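Local coordinates for hypothetical multiheme protein (Ignicoccus hospitalis KIN4/I, PDB 4QO5) that binds eight c-type hemes as a membrane-associated cytochrome and probably carries electrons along them, at residues Pro32-Asp37 and Pro220-Asp225. Numbering follows the deposited sequence.
Sequences PGIVAD and PRHSFD. With HEC (heme c), chain C.
Ile34 lays its CG2 methyl over one face of the His222 imidazole, 3.8 Å from the ring centroid and 24° off the normal, a CH-pi contact displaced toward ND1. With CG2 anti to the backbone N, the same methyl also rests on the porphyrin, 3.5 Å from C2B of the heme, while CD1 packs near the methyl CMA. A cis peptide directly precedes His222, and CB of Arg221 lies over the centre of the opposite imidazole face, so the ring lies between the two. NE2 of His222 coordinates the heme iron at 2.1 Å, and His83 supplies the other axial ligand, giving the bis-histidine coordination common in multiheme cytochromes c. Helix 32-39 and the loop before helix 226-229 thus meet on the distal face of the heme, around His222, with His83 of the CxxCH motif on the other side. Asp37 fixes the backbone of His222: His222 N donates to Asp37 OD2 at 2.7 Å, 158° at the hydrogen, approaching 59° out of the carboxylate plane. Water 1 carries the link to the ring and settles its rotation, donating to OD2 and accepting from ND1, 2.9 Å away at the ring edge; such a relay would probably add electron density to the imidazole. Extended from CG to NE, the Arg221 chain reaches both heme propionates, NH1 to O1A at 3.0 Å and NH2 to O2D at 2.9 Å, while NH1 also hydrogen-bonds to Tyr415 OH of the second subunit. A leucine in place of Arg221 would probably cost O1A and O2D one bond each and a nearby positive charge, though Arg205 and Thr216 also hydrogen-bond to the heme. Water 2 ties Asp37 OD2 to Ser223 OG.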
loop_
_atom_site.group_PDB
_atom_site.type_symbol
_atom_site.label_atom_id
_atom_site.label_comp_id
_atom_site.label_asym_id
_atom_site.label_seq_id
_atom_site.Cartn_x
_atom_site.Cartn_y
_atom_site.Cartn_z
ATOM N N PRO A 32 -11.386 13.599 27.318
ATOM C CA PRO A 32 -10.467 12.659 27.965
ATOM C C PRO A 32 -9.326 12.234 27.044
ATOM O O PRO A 32 -8.236 11.954 27.540
ATOM C CB PRO A 32 -11.365 11.460 28.316
ATOM C CG PRO A 32 -12.603 11.619 27.448
ATOM C CD PRO A 32 -12.774 13.106 27.295
ATOM N N GLY A 33 -9.565 12.197 25.732
ATOM C CA GLY A 33 -8.521 11.821 24.790
ATOM C C GLY A 33 -7.371 12.807 24.766
ATOM O O GLY A 33 -6.205 12.414 24.678
ATOM N N ILE A 34 -7.687 14.099 24.863
ATOM C CA ILE A 34 -6.640 15.115 24.850
ATOM C C ILE A 34 -5.793 15.018 26.115
ATOM O O ILE A 34 -4.571 15.058 26.046
ATOM C CB ILE A 34 -7.213 16.548 24.712
ATOM C CG1 ILE A 34 -7.787 16.748 23.303
ATOM C CG2 ILE A 34 -6.092 17.582 24.971
ATOM C CD1 ILE A 34 -8.546 18.072 23.110
ATOM N N VAL A 35 -6.443 14.892 27.266
ATOM C CA VAL A 35 -5.700 14.781 28.521
ATOM C C VAL A 35 -4.812 13.528 28.545
ATOM O O VAL A 35 -3.644 13.610 28.916
ATOM C CB VAL A 35 -6.603 14.842 29.777
ATOM C CG1 VAL A 35 -5.752 14.707 31.058
ATOM C CG2 VAL A 35 -7.415 16.141 29.807
ATOM N N ALA A 36 -5.350 12.377 28.134
ATOM C CA ALA A 36 -4.537 11.160 28.079
ATOM C C ALA A 36 -3.327 11.334 27.154
ATOM O O ALA A 36 -2.226 10.917 27.476
ATOM C CB ALA A 36 -5.376 9.973 27.635
ATOM N N ASP A 37 -3.546 11.970 26.010
ATOM C CA ASP A 37 -2.514 12.177 25.007
ATOM C C ASP A 37 -1.422 13.116 25.558
ATOM O O ASP A 37 -0.233 12.828 25.480
ATOM C CB ASP A 37 -3.189 12.795 23.787
ATOM C CG ASP A 37 -2.471 12.502 22.497
ATOM O OD1 ASP A 37 -1.684 11.530 22.437
ATOM O OD2 ASP A 37 -2.728 13.242 21.523
ATOM N N PRO A 220 2.666 14.786 16.202
ATOM C CA PRO A 220 1.333 15.346 16.483
ATOM C C PRO A 220 1.127 15.725 17.931
ATOM O O PRO A 220 1.785 15.180 18.825
ATOM C CB PRO A 220 0.358 14.198 16.134
ATOM C CG PRO A 220 1.156 13.200 15.377
ATOM C CD PRO A 220 2.618 13.399 15.704
ATOM N N ARG A 221 0.191 16.651 18.159
ATOM C CA ARG A 221 -0.279 16.935 19.504
ATOM C C ARG A 221 -1.192 15.763 19.894
ATOM O O ARG A 221 -1.628 15.030 19.021
ATOM C CB ARG A 221 -1.049 18.265 19.514
ATOM C CG ARG A 221 -2.404 18.173 18.806
ATOM C CD ARG A 221 -3.203 19.495 18.839
ATOM N NE ARG A 221 -4.558 19.209 18.384
ATOM C CZ ARG A 221 -4.935 19.175 17.105
ATOM N NH1 ARG A 221 -6.180 18.828 16.804
ATOM N NH2 ARG A 221 -4.071 19.457 16.135
ATOM N N HIS A 222 -1.418 15.525 21.186
ATOM C CA HIS A 222 -0.761 16.256 22.260
ATOM C C HIS A 222 0.382 15.476 22.888
ATOM O O HIS A 222 0.934 15.891 23.919
ATOM C CB HIS A 222 -1.785 16.651 23.332
ATOM C CG HIS A 222 -2.609 17.844 22.961
ATOM N ND1 HIS A 222 -3.807 17.752 22.287
ATOM C CD2 HIS A 222 -2.404 19.162 23.180
ATOM C CE1 HIS A 222 -4.310 18.957 22.107
ATOM N NE2 HIS A 222 -3.474 19.826 22.635
ATOM N N SER A 223 0.760 14.368 22.258
ATOM C CA SER A 223 1.864 13.570 22.769
ATOM C C SER A 223 3.215 14.166 22.380
ATOM O O SER A 223 4.176 13.993 23.113
ATOM C CB SER A 223 1.765 12.101 22.326
ATOM O OG SER A 223 1.779 12.008 20.907
ATOM N N PHE A 224 3.268 14.866 21.244
ATOM C CA PHE A 224 4.508 15.527 20.760
ATOM C C PHE A 224 5.709 14.590 20.904
ATOM O O PHE A 224 6.707 14.923 21.524
ATOM C CB PHE A 224 4.769 16.884 21.455
ATOM C CG PHE A 224 3.751 17.933 21.117
ATOM C CD1 PHE A 224 3.789 18.585 19.889
ATOM C CD2 PHE A 224 2.738 18.243 22.014
ATOM C CE1 PHE A 224 2.836 19.547 19.577
ATOM C CE2 PHE A 224 1.773 19.186 21.700
ATOM C CZ PHE A 224 1.829 19.841 20.477
ATOM N N ASP A 225 5.563 13.396 20.342
ATOM C CA ASP A 225 6.456 12.283 20.612
ATOM C C ASP A 225 7.503 12.160 19.513
ATOM O O ASP A 225 7.157 11.980 18.346
ATOM C CB ASP A 225 5.607 11.003 20.675
ATOM C CG ASP A 225 6.379 9.795 21.195
ATOM O OD1 ASP A 225 7.609 9.881 21.417
ATOM O OD2 ASP A 225 5.744 8.731 21.372
HETATM FE FE HEC C . -3.663 21.916 22.962
HETATM C CHA HEC C . -5.181 22.457 19.925
HETATM C CHB HEC C . -6.783 21.476 24.385
HETATM C CHC HEC C . -2.160 21.263 25.832
HETATM C CHD HEC C . -0.615 22.609 21.553
HETATM N NA HEC C . -5.579 21.909 22.303
HETATM C C1A HEC C . -5.982 22.171 20.992
HETATM C C2A HEC C . -7.418 22.116 20.918
HETATM C C3A HEC C . -7.867 21.833 22.135
HETATM C C4A HEC C . -6.733 21.698 23.028
HETATM C CMA HEC C . -9.349 21.659 22.534
HETATM C CAA HEC C . -8.256 22.391 19.645
HETATM C CBA HEC C . -8.063 21.382 18.526
HETATM C CGA HEC C . -8.968 20.222 18.813
HETATM O O1A HEC C . -8.511 19.067 18.602
HETATM O O2A HEC C . -10.124 20.457 19.266
HETATM N NB HEC C . -4.354 21.569 24.701
HETATM C C1B HEC C . -5.651 21.296 25.111
HETATM C C2B HEC C . -5.633 20.698 26.416
HETATM C C3B HEC C . -4.333 20.608 26.731
HETATM C C4B HEC C . -3.527 21.174 25.709
HETATM C CMB HEC C . -6.916 20.210 27.147
HETATM C CAB HEC C . -3.558 19.965 27.866
HETATM C CBB HEC C . -4.202 18.604 28.306
HETATM N NC HEC C . -1.774 21.970 23.586
HETATM C C1C HEC C . -1.328 21.684 24.848
HETATM C C2C HEC C . 0.058 22.053 24.981
HETATM C C3C HEC C . 0.477 22.206 23.712
HETATM C C4C HEC C . -0.662 22.303 22.878
HETATM C CMC HEC C . 0.858 21.617 26.241
HETATM C CAC HEC C . 1.835 22.513 23.031
HETATM C CBC HEC C . 3.062 21.780 23.643
HETATM N ND HEC C . -3.048 22.436 21.092
HETATM C C1D HEC C . -1.713 22.617 20.739
HETATM C C2D HEC C . -1.564 22.859 19.326
HETATM C C3D HEC C . -2.987 22.838 18.789
HETATM C C4D HEC C . -3.825 22.581 19.953
HETATM C CMD HEC C . -0.184 23.074 18.640
HETATM C CAD HEC C . -3.545 23.027 17.351
HETATM C CBD HEC C . -2.610 23.668 16.342
HETATM C CGD HEC C . -1.777 22.593 15.664
HETATM O O1D HEC C . -0.959 22.949 14.792
HETATM O O2D HEC C . -1.935 21.388 15.989
HETATM O O HOH W 1 -4.764 15.124 21.610
HETATM O O HOH W 2 -0.686 12.468 19.949
#